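Local coordinates for protein Blo t 1 allergen (PDB 5JT8) that is a mite allergen that probably cleaves peptide bonds as a papain-family cysteine protease, with a propeptide of the inhibitory I29 type, at residues I25-F31 / R48-F52; F31-K37 / I72-D77. All blocks are in the same frame, centred on the assembly; numbering follows the deposited sequence.

Interaction 1: I25-F31 / R48-F52; sequences IKTFEQF and REHHF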
loop_
_atom_site.group_PDB
_atom_site.type_symbol
_atom_site.label_atom_id
_atom_site.label_comp_id
_atom_site.label_asym_id
_atom_site.label_seq_id
_atom_site.Cartn_x
_atom_site.Cartn_y
_atom_site.Cartn_z
ATOM N N ILE A 25 16.161 3.581 -18.607
ATOM C CA ILE A 25 15.937 2.257 -19.186
ATOM C C ILE A 25 15.224 2.353 -20.532
ATOM O O ILE A 25 14.023 2.636 -20.585
ATOM C CB ILE A 25 15.111 1.378 -18.242
ATOM C CG1 ILE A 25 15.835 1.224 -16.903
ATOM C CG2 ILE A 25 14.842 0.032 -18.878
ATOM C CD1 ILE A 25 15.046 0.458 -15.871
ATOM N N LYS A 26 15.959 2.096 -21.614
ATOM C CA LYS A 26 15.454 2.355 -22.962
ATOM C C LYS A 26 14.869 1.139 -23.697
ATOM O O LYS A 26 14.069 1.316 -24.611
ATOM C CB LYS A 26 16.557 2.990 -23.819
ATOM C CG LYS A 26 17.894 2.238 -23.848
ATOM C CD LYS A 26 19.061 3.180 -24.163
ATOM C CE LYS A 26 20.400 2.460 -24.138
ATOM N NZ LYS A 26 21.498 3.268 -24.745
ATOM N N THR A 27 15.271 -0.080 -23.334
ATOM C CA THR A 27 14.558 -1.288 -23.791
ATOM C C THR A 27 14.968 -2.464 -22.873
ATOM O O THR A 27 15.612 -2.244 -21.852
ATOM C CB THR A 27 14.808 -1.609 -25.302
ATOM O OG1 THR A 27 14.593 -0.429 -26.082
ATOM C CG2 THR A 27 13.791 -2.636 -25.826
ATOM N N PHE A 28 14.615 -3.697 -23.239
ATOM C CA PHE A 28 14.413 -4.780 -22.272
ATOM C C PHE A 28 15.601 -5.223 -21.417
ATOM O O PHE A 28 15.437 -5.424 -20.223
ATOM C CB PHE A 28 13.872 -6.030 -22.987
ATOM C CG PHE A 28 13.231 -7.018 -22.052
ATOM C CD1 PHE A 28 12.018 -6.724 -21.445
ATOM C CD2 PHE A 28 13.866 -8.208 -21.724
ATOM C CE1 PHE A 28 11.431 -7.615 -20.569
ATOM C CE2 PHE A 28 13.289 -9.093 -20.821
ATOM C CZ PHE A 28 12.072 -8.794 -20.244
ATOM N N GLU A 29 16.773 -5.456 -21.996
ATOM C CA GLU A 29 17.800 -6.089 -21.171
ATOM C C GLU A 29 18.694 -5.084 -20.450
ATOM O O GLU A 29 19.694 -5.461 -19.839
ATOM C CB GLU A 29 18.645 -7.075 -21.984
ATOM C CG GLU A 29 19.566 -6.474 -23.014
ATOM C CD GLU A 29 18.855 -6.143 -24.307
ATOM O OE1 GLU A 29 17.615 -6.302 -24.375
ATOM O OE2 GLU A 29 19.542 -5.732 -25.265
ATOM N N GLN A 30 18.324 -3.810 -20.507
ATOM C CA GLN A 30 18.823 -2.866 -19.523
ATOM C C GLN A 30 17.908 -3.031 -18.323
ATOM O O GLN A 30 18.357 -3.112 -17.184
ATOM C CB GLN A 30 18.817 -1.429 -20.042
ATOM C CG GLN A 30 19.382 -1.279 -21.442
ATOM C CD GLN A 30 18.317 -0.877 -22.436
ATOM O OE1 GLN A 30 17.335 -0.229 -22.073
ATOM N NE2 GLN A 30 18.489 -1.275 -23.689
ATOM N N PHE A 31 16.613 -3.109 -18.611
ATOM C CA PHE A 31 15.596 -3.427 -17.618
ATOM C C PHE A 31 15.889 -4.778 -16.967
ATOM O O PHE A 31 15.712 -4.944 -15.757
ATOM C CB PHE A 31 14.212 -3.418 -18.281
ATOM C CG PHE A 31 13.123 -4.043 -17.458
ATOM C CD1 PHE A 31 12.406 -3.285 -16.547
ATOM C CD2 PHE A 31 12.783 -5.380 -17.628
ATOM C CE1 PHE A 31 11.392 -3.854 -15.801
ATOM C CE2 PHE A 31 11.769 -5.955 -16.881
ATOM C CZ PHE A 31 11.071 -5.189 -15.970
ATOM N N ARG A 48 6.886 -11.187 -22.800
ATOM C CA ARG A 48 7.240 -10.363 -21.657
ATOM C C ARG A 48 7.820 -8.997 -22.032
ATOM O O ARG A 48 7.498 -7.998 -21.389
ATOM C CB ARG A 48 8.224 -11.143 -20.778
ATOM C CG ARG A 48 8.617 -10.471 -19.496
ATOM C CD ARG A 48 7.431 -10.307 -18.572
ATOM N NE ARG A 48 6.853 -11.545 -18.060
ATOM C CZ ARG A 48 5.754 -11.577 -17.308
ATOM N NH1 ARG A 48 5.132 -10.446 -17.003
ATOM N NH2 ARG A 48 5.272 -12.729 -16.860
ATOM N N GLU A 49 8.675 -8.944 -23.052
ATOM C CA GLU A 49 9.249 -7.662 -23.441
ATOM C C GLU A 49 8.265 -6.857 -24.267
ATOM O O GLU A 49 8.409 -5.647 -24.393
ATOM C CB GLU A 49 10.551 -7.814 -24.221
ATOM C CG GLU A 49 10.721 -9.022 -25.154
ATOM C CD GLU A 49 12.223 -9.326 -25.358
ATOM O OE1 GLU A 49 12.947 -9.500 -24.344
ATOM O OE2 GLU A 49 12.710 -9.287 -26.530
ATOM N N HIS A 50 7.250 -7.522 -24.806
ATOM C CA HIS A 50 6.159 -6.800 -25.452
ATOM C C HIS A 50 5.412 -5.938 -24.435
ATOM O O HIS A 50 5.116 -4.765 -24.684
ATOM C CB HIS A 50 5.180 -7.765 -26.132
ATOM C CG HIS A 50 3.952 -7.091 -26.676
ATOM N ND1 HIS A 50 4.010 -6.130 -27.662
ATOM C CD2 HIS A 50 2.642 -7.213 -26.348
ATOM C CE1 HIS A 50 2.790 -5.699 -27.931
ATOM N NE2 HIS A 50 1.941 -6.339 -27.146
ATOM N N HIS A 51 5.115 -6.532 -23.284
ATOM C CA HIS A 51 4.487 -5.795 -22.200
ATOM C C HIS A 51 5.404 -4.686 -21.709
ATOM O O HIS A 51 4.940 -3.591 -21.420
ATOM C CB HIS A 51 4.106 -6.727 -21.052
ATOM C CG HIS A 51 2.942 -7.612 -21.365
ATOM N ND1 HIS A 51 2.643 -8.737 -20.629
ATOM C CD2 HIS A 51 2.011 -7.544 -22.346
ATOM C CE1 HIS A 51 1.571 -9.321 -21.138
ATOM N NE2 HIS A 51 1.169 -8.616 -22.180
ATOM N N PHE A 52 6.705 -4.956 -21.646
ATOM C CA PHE A 52 7.654 -3.914 -21.277
ATOM C C PHE A 52 7.705 -2.797 -22.310
ATOM O O PHE A 52 7.784 -1.620 -21.954
ATOM C CB PHE A 52 9.059 -4.470 -21.097
ATOM C CG PHE A 52 10.108 -3.397 -20.986
ATOM C CD1 PHE A 52 10.361 -2.780 -19.771
ATOM C CD2 PHE A 52 10.821 -2.983 -22.103
ATOM C CE1 PHE A 52 11.314 -1.784 -19.668
ATOM C CE2 PHE A 52 11.764 -1.987 -22.006
ATOM C CZ PHE A 52 12.018 -1.387 -20.787
#
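The F28 ring has the foot of E49 over one face and F52 at its edge. E49 CB sits 3.7 Å from the F28 ring centroid, a CH-pi contact offset toward the rim, while on the same face E49 OE1 comes within 3.1 Å of F28 CD2. In the plane of this ring, F52 CB touches F28 CD1 at 3.7 Å, and the F28 edge is turned to the F52 face in an offset edge-to-face pair, planes at 80°. F31 receives F52 CD1 over one face; these two rings are inclined at 40° and are neither stacked nor edge-to-face, yet F31 CB lies 3.6 Å from F52 CE1. I25 CG2 abuts the F52 edge at CZ, and the start of helix 28-34 packs against the same ring, T27 C lying 3.4 Å from F52 CE2. CG anti to the backbone N (chi1 169°) points the F52 ring at the start of helix 28-34. Phenylalanine suits the place because the ring meets I25, T27, F28 and F31 at once and brings no polar group into the interior. Glutamate fits the margin: its CB covers a ring, and its carboxylate lies close to that of E45, which may raise its proton affinity. R48 lends only its aliphatic part, CG lying 3.9 Å from F28 CZ; bends at chi2 and chi3 then carry the guanidinium away, where NH1 hydrogen-bonds to the carbonyl oxygen of D77. The contact rests on apolar and aromatic packing. The F28-F31-F52 aromatic cluster joins two crossing helices of the I29 propeptide domain, and R48 and F52, four residues apart, fit the arginine and phenylalanine of its ERFNIN signature.

Interaction 2: F31-K37 / I72-D77; sequences FKKVFGK and INEYSD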
loop_
_atom_site.group_PDB
_atom_site.type_symbol
_atom_site.label_atom_id
_atom_site.label_comp_id
_atom_site.label_asym_id
_atom_site.label_seq_id
_atom_site.Cartn_x
_atom_site.Cartn_y
_atom_site.Cartn_z
ATOM N N PHE A 31 16.613 -3.109 -18.611
ATOM C CA PHE A 31 15.596 -3.427 -17.618
ATOM C C PHE A 31 15.889 -4.778 -16.967
ATOM O O PHE A 31 15.712 -4.944 -15.757
ATOM C CB PHE A 31 14.212 -3.418 -18.281
ATOM C CG PHE A 31 13.123 -4.043 -17.458
ATOM C CD1 PHE A 31 12.406 -3.285 -16.547
ATOM C CD2 PHE A 31 12.783 -5.380 -17.628
ATOM C CE1 PHE A 31 11.392 -3.854 -15.801
ATOM C CE2 PHE A 31 11.769 -5.955 -16.881
ATOM C CZ PHE A 31 11.071 -5.189 -15.970
ATOM N N LYS A 32 16.350 -5.733 -17.774
ATOM C CA LYS A 32 16.685 -7.069 -17.280
ATOM C C LYS A 32 17.830 -7.057 -16.288
ATOM O O LYS A 32 17.741 -7.684 -15.237
ATOM C CB LYS A 32 17.046 -8.003 -18.430
ATOM C CG LYS A 32 15.905 -8.857 -18.900
ATOM C CD LYS A 32 15.968 -10.255 -18.319
ATOM C CE LYS A 32 17.302 -10.915 -18.633
ATOM N NZ LYS A 32 17.390 -12.282 -18.055
ATOM N N LYS A 33 18.912 -6.359 -16.618
ATOM C CA LYS A 33 20.072 -6.354 -15.735
ATOM C C LYS A 33 19.906 -5.375 -14.568
ATOM O O LYS A 33 20.510 -5.565 -13.513
ATOM C CB LYS A 33 21.365 -6.062 -16.520
ATOM C CG LYS A 33 21.463 -4.720 -17.239
ATOM C CD LYS A 33 22.821 -4.613 -17.947
ATOM C CE LYS A 33 23.005 -3.301 -18.708
ATOM N NZ LYS A 33 22.075 -3.153 -19.870
ATOM N N VAL A 34 19.077 -4.347 -14.736
ATOM C CA VAL A 34 18.814 -3.434 -13.628
ATOM C C VAL A 34 18.000 -4.142 -12.546
ATOM O O VAL A 34 18.305 -4.030 -11.358
ATOM C CB VAL A 34 18.073 -2.151 -14.084
ATOM C CG1 VAL A 34 17.504 -1.420 -12.893
ATOM C CG2 VAL A 34 19.013 -1.234 -14.848
ATOM N N PHE A 35 16.977 -4.886 -12.960
ATOM C CA PHE A 35 16.088 -5.540 -12.002
ATOM C C PHE A 35 16.363 -7.036 -11.891
ATOM O O PHE A 35 15.608 -7.766 -11.237
ATOM C CB PHE A 35 14.626 -5.291 -12.379
ATOM C CG PHE A 35 14.241 -3.839 -12.333
ATOM C CD1 PHE A 35 14.191 -3.163 -11.124
ATOM C CD2 PHE A 35 13.953 -3.143 -13.496
ATOM C CE1 PHE A 35 13.853 -1.822 -11.075
ATOM C CE2 PHE A 35 13.610 -1.802 -13.453
ATOM C CZ PHE A 35 13.561 -1.141 -12.242
ATOM N N GLY A 36 17.448 -7.470 -12.537
ATOM C CA GLY A 36 17.950 -8.830 -12.440
ATOM C C GLY A 36 16.914 -9.916 -12.634
ATOM O O GLY A 36 16.805 -10.826 -11.813
ATOM N N LYS A 37 16.153 -9.840 -13.720
ATOM C CA LYS A 37 15.022 -10.746 -13.875
ATOM C C LYS A 37 15.402 -12.065 -14.544
ATOM O O LYS A 37 15.964 -12.093 -15.642
ATOM C CB LYS A 37 13.890 -10.061 -14.646
ATOM C CG LYS A 37 12.954 -9.257 -13.741
ATOM C CD LYS A 37 11.720 -8.768 -14.479
ATOM C CE LYS A 37 10.628 -8.328 -13.509
ATOM N NZ LYS A 37 11.157 -7.732 -12.250
ATOM N N ILE A 72 9.249 3.702 -15.728
ATOM C CA ILE A 72 9.477 2.265 -15.618
ATOM C C ILE A 72 9.863 1.832 -14.198
ATOM O O ILE A 72 10.590 2.543 -13.501
ATOM C CB ILE A 72 10.609 1.837 -16.588
ATOM C CG1 ILE A 72 10.219 2.154 -18.029
ATOM C CG2 ILE A 72 10.958 0.365 -16.419
ATOM C CD1 ILE A 72 8.933 1.483 -18.459
ATOM N N ASN A 73 9.373 0.672 -13.772
ATOM C CA ASN A 73 9.843 0.061 -12.542
ATOM C C ASN A 73 9.878 -1.460 -12.655
ATOM O O ASN A 73 9.626 -2.022 -13.730
ATOM C CB ASN A 73 8.961 0.478 -11.368
ATOM C CG ASN A 73 7.495 0.247 -11.644
ATOM O OD1 ASN A 73 7.049 -0.898 -11.795
ATOM N ND2 ASN A 73 6.729 1.336 -11.715
ATOM N N GLU A 74 10.163 -2.110 -11.529
ATOM C CA GLU A 74 10.324 -3.564 -11.447
ATOM C C GLU A 74 9.137 -4.346 -12.019
ATOM O O GLU A 74 9.277 -5.498 -12.434
ATOM C CB GLU A 74 10.552 -3.978 -9.986
ATOM C CG GLU A 74 9.346 -3.725 -9.079
ATOM C CD GLU A 74 9.531 -4.266 -7.667
ATOM O OE1 GLU A 74 9.547 -5.506 -7.506
ATOM O OE2 GLU A 74 9.662 -3.454 -6.721
ATOM N N TYR A 75 7.972 -3.712 -12.042
ATOM C CA TYR A 75 6.747 -4.379 -12.459
ATOM C C TYR A 75 6.392 -4.138 -13.925
ATOM O O TYR A 75 5.399 -4.672 -14.415
ATOM C CB TYR A 75 5.582 -3.911 -11.590
ATOM C CG TYR A 75 5.710 -4.223 -10.117
ATOM C CD1 TYR A 75 5.841 -5.537 -9.672
ATOM C CD2 TYR A 75 5.655 -3.202 -9.163
ATOM C CE1 TYR A 75 5.946 -5.826 -8.329
ATOM C CE2 TYR A 75 5.755 -3.482 -7.818
ATOM C CZ TYR A 75 5.898 -4.794 -7.404
ATOM O OH TYR A 75 5.990 -5.074 -6.059
ATOM N N SER A 76 7.195 -3.332 -14.615
ATOM C CA SER A 76 6.846 -2.834 -15.951
ATOM C C SER A 76 6.774 -3.904 -17.039
ATOM O O SER A 76 6.501 -3.598 -18.203
ATOM C CB SER A 76 7.849 -1.765 -16.388
ATOM O OG SER A 76 7.827 -0.656 -15.514
ATOM N N ASP A 77 7.024 -5.153 -16.674
ATOM C CA ASP A 77 7.008 -6.219 -17.661
ATOM C C ASP A 77 5.668 -6.968 -17.663
ATOM O O ASP A 77 5.469 -7.891 -18.448
ATOM C CB ASP A 77 8.185 -7.177 -17.425
ATOM C CG ASP A 77 8.165 -7.817 -16.042
ATOM O OD1 ASP A 77 7.627 -7.202 -15.093
ATOM O OD2 ASP A 77 8.704 -8.939 -15.902
#
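K37 reaches E74 because its chain runs extended through chi2 and chi3 and bends only at chi4 (33°), while F35, with CG anti to its own carbonyl carbon (chi1 -63°), lays its ring over the E74 backbone. The loop they meet, 72-77, carries N73, Y75 and D77 at the spacing of the GNFD motif of I29 propeptides. It contains a type I beta turn from N73 to S76, stiffened by an Asx turn in which N73 OD1 accepts the N-H of Y75, and by S76 OG, which takes the N-H of N73; asparagine and serine suit such a bend because their short polar ends reach back to the main chain. F35 is sandwiched: E74 CA stands 3.8 Å from the ring centroid over one face, V34 CG1 over the other. F31 offers its edge to N73 O, which lies in the ring plane 3.3 Å from F31 CE1. D77 CB touches F31 CZ at 3.8 Å, and I72 CG2 adds an apolar touch at CD1. Beyond its CB, E74 leads away to Q130, and Y75 turns to W303 and G132, so the loop's other side meets the protease part. D77, whose OD2 is hydrogen-bonded to Y39 OH, crosses the lysine chain at a slant: OD2 is 3.1 Å from K37 CE but 4.6 Å from NZ, too far for a salt bridge, though its charge may still steady the ammonium. What K37 NZ does grip is E74 O, 2.9 Å away, in the carbonyl plane on a lone pair, at a C=O...N angle of 140°.

How the interactions relate
From the N terminus, 25-31 leads into helix 28-34, and 31-37 follows at once, with F31 common to both contacts. Interaction 1 closes the shorter loop, with 16 residues between F31 and R48, the latter already within helix 42-62. Interaction 2 closes a longer one, from the end of helix 28-34 to the loop before helix 80-88. Because 48-52 falls inside this second loop while 25-31 starts ahead of it, the two cross. Helix 28-34 is thus tied to both helix 42-62 and the 72-77 loop. Those partners also meet directly, I72 CG2 lying 3.9 Å from F52 CE1, so helix 28-34, helix 42-62 and the loop meet at one place.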